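Local coordinates for glutamate--tRNA ligase, cytoplasmic (Saccharomyces cerevisiae, PDB 2HRA), which attaches glutamate to tRNA(Glu) in two steps, activation by ATP and transfer, this piece being its N-terminal GST-fold domain, which joins it to the cofactor Arc1p, at residues A[30-35]-A[182-187]; A[75-78]-A[84-87]; A[133-138]-A[172-177]; A[144-149]-A[165-170]. All coordinates share one frame; numbering follows the deposited sequence.

Interaction 1 (A[30-35]-A[182-187]); sequences PIVAYA and DFLSKS
The loop leading from strand 21-26 into helix 34-46 of the GST fold meets helix 180-195 through V32 and L184, whose side chains reach toward each other tip to tip. V32 CG1 lies 3.6 Å from L184 CD2, and this pair of methyls is the heart of the contact. L184 reaches across because its CG is anti to the backbone N (chi1 -172°), which carries CD2 out toward the loop. The same methyl comes obliquely to the ring of Y34, with CD2 of L184 4.4 Å from CE2 of Y34. V32 CG1 also sits 3.5 Å above one face of that ring, near its rim, and so touches both neighbours at once. In the fold, 30-35 belongs to the thioredoxin-like N-terminal half, while 180-195 is the last helix, which comes back from the all-helical half to lie against the small sheet; L184 rests on I25 and L55 of its strands. A33, the N-cap of helix 34-46, is the centre of an inverse gamma turn, its weak bond running from Y34 N to V32 O. Beyond the apolar contact, Y34 OH makes a weak hydrogen bond with H181 ND1, at the start of the returning helix.

Interaction 2 (A[75-78]-A[84-87]); sequences NKIT and IFDN
Where the thioredoxin-like half of the GST fold gives way to the helical half, T78 and I77 of helix 73-80 meet F85 of the loop that follows. F85 is flanked on both ring faces. On one, T78 OG1 stands off-centre toward the rim, 4.1 Å from F85 CG, the two side chains crossing at about a right angle. On the opposite face, CG2 of the preceding residue, I84, sits over the ring centre, 4.1 Å above the plane, so the ring is held between a helix residue and its own neighbour. The helix backbone takes part as well: T78 CA is 3.8 Å from F85 CD1, and T78 O lies 3.9 Å from F85 CB. I77 adds a looser, oblique touch, its CG2 4.4 Å from F85 CE1. No hydrogen bond crosses between the two segments. The ring comes back onto the helix with its CG anti to the carbonyl carbon (chi1 -62°), from a backbone bent at that very residue: F85 is the centre of an inverse gamma turn with a weak bond of 3.0 Å from D86 N to I84 O. Helix 34-46 packs against both residues: V43 touches F85, and I42, V43 and L46 touch I84. The arrangement belongs to the linker of the GST fold, which leaves the last helix of the thioredoxin-like part and runs on to the first long helix of the C-terminal part.

Interaction 3 (A[133-138]-A[172-177]); sequences LKYSAA and EMDPIF
One face of the Y135 ring takes the edge of F177, and the rim of the same tyrosine, near its plane, faces the carboxylate of D174. The aromatic pair is a T-shaped stack, centroids 5.1 Å apart and planes at 81°. F177 CE1 does the touching, 3.7 Å from Y135 CZ and offset toward the rim. At the edge, D174 OD2 lies 3.7 Å from Y135 CE2, the carboxylate turned 56° from the ring; no hydrogen bond crosses between the segments. Y135 CG takes the crowded position between the backbone N and the carbonyl carbon (chi1 57°), which swings the ring out toward helix 175-178. Meanwhile D174 is the N-cap of that helix, its OD1 accepting from I176 N at 3.3 Å, the N-H coming in from out of the carboxylate plane. Were the tyrosine cut back to alanine, the F177 edge would probably lose the face it rests on and a gap would open beside D174. Just after the ring, S136 caps helix 137-148, its OG accepting from A138 N at 3.1 Å; with D139, whose OD1 takes S136 N, it matches the Ser-x-x-Asp N-capping sequence familiar at the start of the core helix of GST folds. Neighbouring helices pack around the pair: I42 of helix 34-46 and L171 of helix 162-172 touch Y135, I38 and L171 touch F177, and W143 of helix 137-148 stands edge-to-face with F177.

Interaction 4 (A[144-149]-A[165-170]); sequences GALRSN and SRWYTL
Helices 137-148 and 162-172 cross almost perpendicularly here, their local axes 11.6 Å apart at closest and their N-to-C directions 95° from each other. L146 and Y168 come nearest along the backbones, CA to CA 8.7 Å, and with W167 and R147 they bridge the gap. L146 CD1 meets the indole at its edge, near the plane, 3.8 Å from W167 CZ3. Farther back, CB of L146 lies obliquely 4.1 Å from CE1 of Y168. A chi1 of -174° extends the Y168 side chain away from its own backbone N, and the ring crosses to helix 137-148, where its hydroxyl comes against the aliphatic stem of R147: OH is 3.2 Å from CD of R147, a close approach of oxygen to carbon. The arginine's bend at chi2 (52°) brings CD back against that oxygen, while the guanidinium plane stays oblique to the ring. A serine instead of the tyrosine would probably leave the R147 stem and L146 CB without their packing partner and take away the ring stacked on W143. W167 NE1 bonds to D139 OD2, nearer the start of the same helix 137-148. Between the two segments the contact is therefore packing without a hydrogen bond, mostly apolar, whereas the helices as a whole are also joined by polar bonds, W167 NE1 to D139 and W143 NE1 to Y168 O.

Interactions 3 and 4 sit at the two ends of helix 137-148, their centres 10 Å apart, and each includes residues of the 159-175 region that interacts with Arc1p; L133 of interaction 3 also ends the other such region, 124-133. Interaction 4 also touches interaction 1 where the two halves of the fold meet: Y34 CD1 lies 3.7 Å from R147 CG, and I31 CG2 is 3.3 Å from S148 OG. Interaction 2, across the chain's centre from interactions 1 and 4, is tied to interaction 3 by a salt bridge, D86 OD1 to K134 NZ at 3.2 Å, and by N87 ND2 to Y135 O at 3.0 Å, a probable hydrogen bond. Interactions 1 and 2 do not touch, their centres 20 Å apart.

Interaction 1 (A[30-35]-A[182-187])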
loop_
_atom_site.group_PDB
_atom_site.type_symbol
_atom_site.label_atom_id
_atom_site.label_comp_id
_atom_site.label_asym_id
_atom_site.label_seq_id
_atom_site.Cartn_x
_atom_site.Cartn_y
_atom_site.Cartn_z
ATOM N N PRO A 30 3.321 -12.641 5.492
ATOM C CA PRO A 30 1.989 -13.118 5.112
ATOM C C PRO A 30 1.053 -12.018 4.700
ATOM O O PRO A 30 0.133 -12.264 3.964
ATOM C CB PRO A 30 1.478 -13.866 6.359
ATOM C CG PRO A 30 2.365 -13.452 7.474
ATOM C CD PRO A 30 3.649 -12.913 6.904
ATOM N N ILE A 31 1.279 -10.807 5.177
ATOM C CA ILE A 31 0.605 -9.646 4.657
ATOM C C ILE A 31 1.700 -8.728 4.145
ATOM O O ILE A 31 2.373 -8.057 4.921
ATOM C CB ILE A 31 -0.234 -8.927 5.737
ATOM C CG1 ILE A 31 -1.138 -9.937 6.471
ATOM C CG2 ILE A 31 -1.010 -7.763 5.114
ATOM C CD1 ILE A 31 -1.815 -9.338 7.748
ATOM N N VAL A 32 1.871 -8.721 2.832
ATOM C CA VAL A 32 2.928 -7.966 2.150
ATOM C C VAL A 32 2.714 -6.457 2.271
ATOM O O VAL A 32 1.575 -5.966 2.160
ATOM C CB VAL A 32 3.000 -8.419 0.657
ATOM C CG1 VAL A 32 3.990 -7.542 -0.157
ATOM C CG2 VAL A 32 3.379 -9.907 0.576
ATOM N N ALA A 33 3.811 -5.736 2.504
ATOM C CA ALA A 33 3.799 -4.305 2.766
ATOM C C ALA A 33 3.625 -3.476 1.493
ATOM O O ALA A 33 4.455 -2.627 1.150
ATOM C CB ALA A 33 5.070 -3.902 3.500
ATOM N N TYR A 34 2.524 -3.705 0.785
ATOM C CA TYR A 34 2.289 -3.008 -0.483
ATOM C C TYR A 34 2.164 -1.514 -0.263
ATOM O O TYR A 34 2.695 -0.726 -1.032
ATOM C CB TYR A 34 1.064 -3.580 -1.243
ATOM C CG TYR A 34 1.332 -4.910 -1.901
ATOM C CD1 TYR A 34 0.747 -6.081 -1.414
ATOM C CD2 TYR A 34 2.220 -5.026 -2.955
ATOM C CE1 TYR A 34 1.004 -7.289 -1.994
ATOM C CE2 TYR A 34 2.483 -6.278 -3.548
ATOM C CZ TYR A 34 1.884 -7.383 -3.058
ATOM O OH TYR A 34 2.131 -8.635 -3.609
ATOM N N ALA A 35 1.470 -1.107 0.782
ATOM C CA ALA A 35 1.227 0.306 1.004
ATOM C C ALA A 35 2.535 1.079 1.130
ATOM O O ALA A 35 2.694 2.154 0.558
ATOM C CB ALA A 35 0.388 0.507 2.232
ATOM N N ASP A 182 4.565 -7.048 -9.440
ATOM C CA ASP A 182 5.576 -7.490 -10.422
ATOM C C ASP A 182 6.996 -7.008 -10.092
ATOM O O ASP A 182 7.947 -7.772 -10.208
ATOM C CB ASP A 182 5.201 -7.035 -11.835
ATOM C CG ASP A 182 4.018 -7.808 -12.402
ATOM O OD1 ASP A 182 3.564 -7.449 -13.515
ATOM O OD2 ASP A 182 3.566 -8.781 -11.749
ATOM N N PHE A 183 7.132 -5.753 -9.668
ATOM C CA PHE A 183 8.416 -5.254 -9.205
ATOM C C PHE A 183 8.962 -6.091 -8.066
ATOM O O PHE A 183 10.129 -6.459 -8.041
ATOM C CB PHE A 183 8.330 -3.810 -8.714
ATOM C CG PHE A 183 9.559 -3.381 -7.950
ATOM C CD1 PHE A 183 10.714 -3.004 -8.627
ATOM C CD2 PHE A 183 9.585 -3.421 -6.571
ATOM C CE1 PHE A 183 11.854 -2.650 -7.928
ATOM C CE2 PHE A 183 10.739 -3.062 -5.873
ATOM C CZ PHE A 183 11.859 -2.676 -6.550
ATOM N N LEU A 184 8.116 -6.373 -7.100
ATOM C CA LEU A 184 8.541 -7.138 -5.944
ATOM C C LEU A 184 8.927 -8.571 -6.323
ATOM O O LEU A 184 9.959 -9.087 -5.889
ATOM C CB LEU A 184 7.438 -7.100 -4.880
ATOM C CG LEU A 184 7.772 -7.691 -3.529
ATOM C CD1 LEU A 184 9.099 -7.188 -3.003
ATOM C CD2 LEU A 184 6.605 -7.376 -2.571
ATOM N N SER A 185 8.120 -9.197 -7.163
ATOM C CA SER A 185 8.345 -10.591 -7.529
ATOM C C SER A 185 9.517 -10.821 -8.495
ATOM O O SER A 185 10.201 -11.856 -8.404
ATOM C CB SER A 185 7.041 -11.219 -8.047
ATOM O OG SER A 185 6.880 -11.075 -9.446
ATOM N N LYS A 186 9.760 -9.881 -9.413
ATOM C CA LYS A 186 10.978 -9.926 -10.256
ATOM C C LYS A 186 12.250 -9.664 -9.458
ATOM O O LYS A 186 13.258 -10.290 -9.700
ATOM C CB LYS A 186 10.886 -8.934 -11.431
ATOM C CG LYS A 186 9.820 -9.349 -12.437
ATOM C CD LYS A 186 9.427 -8.243 -13.434
ATOM C CE LYS A 186 8.174 -8.634 -14.252
ATOM N NZ LYS A 186 8.430 -9.745 -15.242
ATOM N N SER A 187 12.197 -8.741 -8.509
ATOM C CA SER A 187 13.328 -8.450 -7.657
ATOM C C SER A 187 13.672 -9.615 -6.749
ATOM O O SER A 187 14.834 -9.856 -6.454
ATOM C CB SER A 187 13.031 -7.226 -6.807
ATOM O OG SER A 187 12.799 -6.135 -7.648
#

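Interaction 2 (A[75-78]-A[84-87])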
loop_
_atom_site.group_PDB
_atom_site.type_symbol
_atom_site.label_atom_id
_atom_site.label_comp_id
_atom_site.label_asym_id
_atom_site.label_seq_id
_atom_site.Cartn_x
_atom_site.Cartn_y
_atom_site.Cartn_z
ATOM N N ASN A 75 3.383 5.278 8.204
ATOM C CA ASN A 75 3.304 6.645 8.680
ATOM C C ASN A 75 4.662 7.327 8.799
ATOM O O ASN A 75 4.764 8.556 8.682
ATOM C CB ASN A 75 2.596 6.699 10.015
ATOM C CG ASN A 75 1.093 6.566 9.884
ATOM O OD1 ASN A 75 0.468 7.169 9.007
ATOM N ND2 ASN A 75 0.498 5.787 10.779
ATOM N N LYS A 76 5.692 6.539 9.075
ATOM C CA LYS A 76 7.026 7.064 9.124
ATOM C C LYS A 76 7.483 7.499 7.730
ATOM O O LYS A 76 8.132 8.514 7.604
ATOM C CB LYS A 76 7.984 6.058 9.772
ATOM C CG LYS A 76 7.729 5.875 11.266
ATOM C CD LYS A 76 8.764 4.997 11.942
ATOM C CE LYS A 76 8.868 5.299 13.433
ATOM N NZ LYS A 76 7.737 4.767 14.238
ATOM N N ILE A 77 7.112 6.774 6.676
ATOM C CA ILE A 77 7.509 7.196 5.318
ATOM C C ILE A 77 6.842 8.536 4.981
ATOM O O ILE A 77 7.449 9.500 4.486
ATOM C CB ILE A 77 7.095 6.142 4.282
ATOM C CG1 ILE A 77 7.793 4.806 4.572
ATOM C CG2 ILE A 77 7.394 6.636 2.842
ATOM C CD1 ILE A 77 7.165 3.641 3.825
ATOM N N THR A 78 5.583 8.570 5.356
ATOM C CA THR A 78 4.626 9.600 5.058
ATOM C C THR A 78 4.997 10.930 5.733
ATOM O O THR A 78 4.890 11.972 5.115
ATOM C CB THR A 78 3.270 9.059 5.501
ATOM O OG1 THR A 78 2.589 8.503 4.351
ATOM C CG2 THR A 78 2.488 10.050 6.288
ATOM N N ILE A 84 6.187 15.430 -0.133
ATOM C CA ILE A 84 5.488 14.653 -1.149
ATOM C C ILE A 84 4.034 14.358 -0.756
ATOM O O ILE A 84 3.118 14.552 -1.557
ATOM C CB ILE A 84 6.264 13.334 -1.469
ATOM C CG1 ILE A 84 7.612 13.737 -2.124
ATOM C CG2 ILE A 84 5.400 12.350 -2.343
ATOM C CD1 ILE A 84 8.363 12.601 -2.772
ATOM N N PHE A 85 3.847 13.875 0.468
ATOM C CA PHE A 85 2.512 13.561 0.980
ATOM C C PHE A 85 1.939 14.819 1.616
ATOM O O PHE A 85 1.898 14.948 2.830
ATOM C CB PHE A 85 2.600 12.373 1.940
ATOM C CG PHE A 85 3.092 11.137 1.268
ATOM C CD1 PHE A 85 4.414 10.727 1.413
ATOM C CD2 PHE A 85 2.264 10.450 0.395
ATOM C CE1 PHE A 85 4.879 9.608 0.728
ATOM C CE2 PHE A 85 2.715 9.340 -0.284
ATOM C CZ PHE A 85 4.042 8.921 -0.119
ATOM N N ASP A 86 1.532 15.754 0.752
ATOM C CA ASP A 86 1.196 17.125 1.137
ATOM C C ASP A 86 -0.269 17.476 0.927
ATOM O O ASP A 86 -0.621 18.643 1.037
ATOM C CB ASP A 86 2.044 18.132 0.327
ATOM C CG ASP A 86 1.707 18.142 -1.171
ATOM O OD1 ASP A 86 0.862 17.339 -1.640
ATOM O OD2 ASP A 86 2.301 18.971 -1.900
ATOM N N ASN A 87 -1.102 16.490 0.585
ATOM C CA ASN A 87 -2.532 16.722 0.351
ATOM C C ASN A 87 -3.417 15.884 1.269
ATOM O O ASN A 87 -3.203 14.689 1.437
ATOM C CB ASN A 87 -2.905 16.513 -1.127
ATOM C CG ASN A 87 -2.748 15.073 -1.603
ATOM O OD1 ASN A 87 -1.931 14.295 -1.094
ATOM N ND2 ASN A 87 -3.533 14.718 -2.608
#

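Interaction 3 (A[133-138]-A[172-177])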
loop_
_atom_site.group_PDB
_atom_site.type_symbol
_atom_site.label_atom_id
_atom_site.label_comp_id
_atom_site.label_asym_id
_atom_site.label_seq_id
_atom_site.Cartn_x
_atom_site.Cartn_y
_atom_site.Cartn_z
ATOM N N LEU A 133 -7.993 16.241 -6.730
ATOM C CA LEU A 133 -7.628 15.860 -8.094
ATOM C C LEU A 133 -6.564 14.790 -8.061
ATOM O O LEU A 133 -6.507 13.945 -8.947
ATOM C CB LEU A 133 -7.134 17.068 -8.903
ATOM C CG LEU A 133 -7.096 16.836 -10.435
ATOM C CD1 LEU A 133 -7.578 18.045 -11.182
ATOM C CD2 LEU A 133 -5.712 16.434 -10.963
ATOM N N LYS A 134 -5.771 14.811 -6.993
ATOM C CA LYS A 134 -4.597 13.966 -6.770
ATOM C C LYS A 134 -4.998 12.909 -5.764
ATOM O O LYS A 134 -5.750 13.211 -4.853
ATOM C CB LYS A 134 -3.470 14.798 -6.091
ATOM C CG LYS A 134 -2.292 15.159 -6.922
ATOM C CD LYS A 134 -1.598 16.421 -6.392
ATOM C CE LYS A 134 -1.016 16.259 -4.987
ATOM N NZ LYS A 134 0.001 17.316 -4.715
ATOM N N TYR A 135 -4.495 11.689 -5.892
ATOM C CA TYR A 135 -4.673 10.739 -4.772
ATOM C C TYR A 135 -3.806 11.180 -3.601
ATOM O O TYR A 135 -2.889 12.029 -3.731
ATOM C CB TYR A 135 -4.415 9.263 -5.139
ATOM C CG TYR A 135 -3.028 8.997 -5.703
ATOM C CD1 TYR A 135 -1.891 8.995 -4.882
ATOM C CD2 TYR A 135 -2.852 8.748 -7.046
ATOM C CE1 TYR A 135 -0.633 8.782 -5.413
ATOM C CE2 TYR A 135 -1.585 8.518 -7.575
ATOM C CZ TYR A 135 -0.483 8.542 -6.763
ATOM O OH TYR A 135 0.768 8.334 -7.314
ATOM N N SER A 136 -4.131 10.645 -2.441
ATOM C CA SER A 136 -3.409 10.946 -1.210
ATOM C C SER A 136 -2.926 9.660 -0.561
ATOM O O SER A 136 -3.165 8.547 -1.048
ATOM C CB SER A 136 -4.334 11.702 -0.248
ATOM O OG SER A 136 -5.303 10.791 0.269
ATOM N N ALA A 137 -2.277 9.828 0.577
ATOM C CA ALA A 137 -1.808 8.733 1.406
ATOM C C ALA A 137 -2.946 7.844 1.813
ATOM O O ALA A 137 -2.753 6.643 2.046
ATOM C CB ALA A 137 -1.061 9.294 2.684
ATOM N N ALA A 138 -4.140 8.408 1.944
ATOM C CA ALA A 138 -5.303 7.591 2.272
ATOM C C ALA A 138 -5.506 6.492 1.199
ATOM O O ALA A 138 -5.766 5.321 1.503
ATOM C CB ALA A 138 -6.560 8.497 2.413
ATOM N N GLU A 172 -4.934 0.801 -10.148
ATOM C CA GLU A 172 -4.190 -0.328 -10.702
ATOM C C GLU A 172 -3.578 -0.016 -12.091
ATOM O O GLU A 172 -2.487 -0.484 -12.392
ATOM C CB GLU A 172 -5.082 -1.568 -10.766
ATOM C CG GLU A 172 -4.397 -2.847 -11.211
ATOM C CD GLU A 172 -5.380 -3.987 -11.350
ATOM O OE1 GLU A 172 -5.155 -5.039 -10.729
ATOM O OE2 GLU A 172 -6.395 -3.828 -12.074
ATOM N N MET A 173 -4.262 0.773 -12.916
ATOM C CA MET A 173 -3.721 1.193 -14.215
ATOM C C MET A 173 -2.516 2.157 -14.108
ATOM O O MET A 173 -1.846 2.432 -15.102
ATOM C CB MET A 173 -4.809 1.856 -15.066
ATOM C CG MET A 173 -5.930 0.933 -15.481
ATOM S SD MET A 173 -7.228 1.760 -16.443
ATOM C CE MET A 173 -7.712 3.131 -15.386
ATOM N N ASP A 174 -2.273 2.685 -12.915
ATOM C CA ASP A 174 -1.127 3.512 -12.625
ATOM C C ASP A 174 -0.017 2.550 -12.182
ATOM O O ASP A 174 -0.102 1.967 -11.099
ATOM C CB ASP A 174 -1.509 4.491 -11.511
ATOM C CG ASP A 174 -0.420 5.507 -11.188
ATOM O OD1 ASP A 174 0.743 5.233 -11.490
ATOM O OD2 ASP A 174 -0.738 6.578 -10.597
ATOM N N PRO A 175 1.051 2.405 -12.995
ATOM C CA PRO A 175 2.153 1.465 -12.715
ATOM C C PRO A 175 2.742 1.566 -11.312
ATOM O O PRO A 175 3.208 0.557 -10.738
ATOM C CB PRO A 175 3.230 1.882 -13.720
ATOM C CG PRO A 175 2.552 2.618 -14.770
ATOM C CD PRO A 175 1.302 3.193 -14.211
ATOM N N ILE A 176 2.780 2.785 -10.788
ATOM C CA ILE A 176 3.254 3.020 -9.429
ATOM C C ILE A 176 2.574 2.070 -8.457
ATOM O O ILE A 176 3.233 1.577 -7.542
ATOM C CB ILE A 176 3.070 4.488 -8.977
ATOM C CG1 ILE A 176 4.212 5.343 -9.535
ATOM C CG2 ILE A 176 3.045 4.588 -7.448
ATOM C CD1 ILE A 176 3.929 6.842 -9.673
ATOM N N PHE A 177 1.275 1.826 -8.673
ATOM C CA PHE A 177 0.473 0.878 -7.851
ATOM C C PHE A 177 0.457 -0.498 -8.493
ATOM O O PHE A 177 0.824 -1.482 -7.887
ATOM C CB PHE A 177 -0.986 1.317 -7.765
ATOM C CG PHE A 177 -1.213 2.532 -6.923
ATOM C CD1 PHE A 177 -0.745 3.775 -7.335
ATOM C CD2 PHE A 177 -1.897 2.434 -5.736
ATOM C CE1 PHE A 177 -0.948 4.897 -6.559
ATOM C CE2 PHE A 177 -2.118 3.547 -4.943
ATOM C CZ PHE A 177 -1.637 4.779 -5.353
#

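Interaction 4 (A[144-149]-A[165-170])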
loop_
_atom_site.group_PDB
_atom_site.type_symbol
_atom_site.label_atom_id
_atom_site.label_comp_id
_atom_site.label_asym_id
_atom_site.label_seq_id
_atom_site.Cartn_x
_atom_site.Cartn_y
_atom_site.Cartn_z
ATOM N N GLY A 144 -3.013 -0.534 -1.071
ATOM C CA GLY A 144 -2.044 -1.532 -0.612
ATOM C C GLY A 144 -2.661 -2.590 0.268
ATOM O O GLY A 144 -2.448 -3.784 0.062
ATOM N N ALA A 145 -3.470 -2.169 1.230
ATOM C CA ALA A 145 -4.166 -3.102 2.116
ATOM C C ALA A 145 -5.003 -4.094 1.295
ATOM O O ALA A 145 -4.949 -5.306 1.528
ATOM C CB ALA A 145 -5.034 -2.340 3.133
ATOM N N LEU A 146 -5.781 -3.607 0.331
ATOM C CA LEU A 146 -6.649 -4.525 -0.453
ATOM C C LEU A 146 -5.851 -5.425 -1.404
ATOM O O LEU A 146 -6.204 -6.607 -1.615
ATOM C CB LEU A 146 -7.756 -3.739 -1.203
ATOM C CG LEU A 146 -8.747 -2.953 -0.311
ATOM C CD1 LEU A 146 -9.651 -2.070 -1.185
ATOM C CD2 LEU A 146 -9.598 -3.865 0.559
ATOM N N ARG A 147 -4.751 -4.911 -1.942
ATOM C CA ARG A 147 -3.836 -5.713 -2.757
ATOM C C ARG A 147 -3.315 -6.880 -1.932
ATOM O O ARG A 147 -3.170 -7.981 -2.435
ATOM C CB ARG A 147 -2.651 -4.887 -3.289
ATOM C CG ARG A 147 -1.685 -5.626 -4.231
ATOM C CD ARG A 147 -2.460 -6.304 -5.358
ATOM N NE ARG A 147 -1.639 -7.118 -6.240
ATOM C CZ ARG A 147 -1.366 -8.397 -6.048
ATOM N NH1 ARG A 147 -1.825 -9.056 -4.984
ATOM N NH2 ARG A 147 -0.609 -9.019 -6.922
ATOM N N SER A 148 -3.048 -6.635 -0.662
ATOM C CA SER A 148 -2.475 -7.679 0.202
ATOM C C SER A 148 -3.533 -8.728 0.586
ATOM O O SER A 148 -3.193 -9.856 0.943
ATOM C CB SER A 148 -1.863 -7.047 1.468
ATOM O OG SER A 148 -2.851 -6.905 2.499
ATOM N N ASN A 149 -4.816 -8.359 0.520
ATOM C CA ASN A 149 -5.915 -9.181 1.064
ATOM C C ASN A 149 -6.740 -9.845 -0.022
ATOM O O ASN A 149 -7.633 -9.222 -0.602
ATOM C CB ASN A 149 -6.830 -8.312 1.910
ATOM C CG ASN A 149 -7.814 -9.092 2.722
ATOM O OD1 ASN A 149 -8.284 -8.590 3.741
ATOM N ND2 ASN A 149 -8.138 -10.327 2.308
ATOM N N SER A 165 -14.520 -0.915 -6.610
ATOM C CA SER A 165 -14.036 -1.593 -7.805
ATOM C C SER A 165 -13.405 -0.614 -8.796
ATOM O O SER A 165 -12.303 -0.832 -9.297
ATOM C CB SER A 165 -15.201 -2.323 -8.468
ATOM O OG SER A 165 -14.729 -3.113 -9.523
ATOM N N ARG A 166 -14.117 0.466 -9.070
ATOM C CA ARG A 166 -13.686 1.427 -10.075
ATOM C C ARG A 166 -12.476 2.223 -9.601
ATOM O O ARG A 166 -11.522 2.437 -10.355
ATOM C CB ARG A 166 -14.851 2.331 -10.432
ATOM C CG ARG A 166 -15.913 1.599 -11.245
ATOM C CD ARG A 166 -17.133 2.439 -11.514
ATOM N NE ARG A 166 -18.104 1.714 -12.340
ATOM C CZ ARG A 166 -19.425 1.899 -12.314
ATOM N NH1 ARG A 166 -19.964 2.791 -11.499
ATOM N NH2 ARG A 166 -20.212 1.183 -13.107
ATOM N N TRP A 167 -12.484 2.608 -8.334
ATOM C CA TRP A 167 -11.315 3.253 -7.720
ATOM C C TRP A 167 -10.066 2.348 -7.723
ATOM O O TRP A 167 -8.974 2.834 -7.964
ATOM C CB TRP A 167 -11.678 3.701 -6.307
ATOM C CG TRP A 167 -10.572 4.000 -5.364
ATOM C CD1 TRP A 167 -9.996 5.206 -5.137
ATOM C CD2 TRP A 167 -9.962 3.079 -4.442
ATOM N NE1 TRP A 167 -9.058 5.093 -4.136
ATOM C CE2 TRP A 167 -9.011 3.798 -3.704
ATOM C CE3 TRP A 167 -10.164 1.725 -4.146
ATOM C CZ2 TRP A 167 -8.221 3.207 -2.709
ATOM C CZ3 TRP A 167 -9.363 1.124 -3.146
ATOM C CH2 TRP A 167 -8.411 1.857 -2.460
ATOM N N TYR A 168 -10.238 1.065 -7.416
ATOM C CA TYR A 168 -9.134 0.101 -7.376
ATOM C C TYR A 168 -8.550 -0.099 -8.793
ATOM O O TYR A 168 -7.332 -0.055 -8.992
ATOM C CB TYR A 168 -9.576 -1.232 -6.742
ATOM C CG TYR A 168 -8.435 -2.225 -6.546
ATOM C CD1 TYR A 168 -7.794 -2.339 -5.329
ATOM C CD2 TYR A 168 -7.998 -3.045 -7.592
ATOM C CE1 TYR A 168 -6.716 -3.219 -5.162
ATOM C CE2 TYR A 168 -6.940 -3.925 -7.431
ATOM C CZ TYR A 168 -6.300 -3.998 -6.205
ATOM O OH TYR A 168 -5.240 -4.857 -6.010
ATOM N N THR A 169 -9.420 -0.277 -9.777
ATOM C CA THR A 169 -9.005 -0.385 -11.178
ATOM C C THR A 169 -8.321 0.884 -11.697
ATOM O O THR A 169 -7.315 0.794 -12.416
ATOM C CB THR A 169 -10.207 -0.717 -12.031
ATOM O OG1 THR A 169 -10.765 -1.931 -11.515
ATOM C CG2 THR A 169 -9.841 -0.902 -13.512
ATOM N N LEU A 170 -8.835 2.045 -11.319
ATOM C CA LEU A 170 -8.208 3.298 -11.715
ATOM C C LEU A 170 -6.757 3.281 -11.260
ATOM O O LEU A 170 -5.830 3.393 -12.075
ATOM C CB LEU A 170 -8.930 4.499 -11.096
ATOM C CG LEU A 170 -8.324 5.858 -11.464
ATOM C CD1 LEU A 170 -8.283 6.086 -12.996
ATOM C CD2 LEU A 170 -9.131 6.914 -10.743
#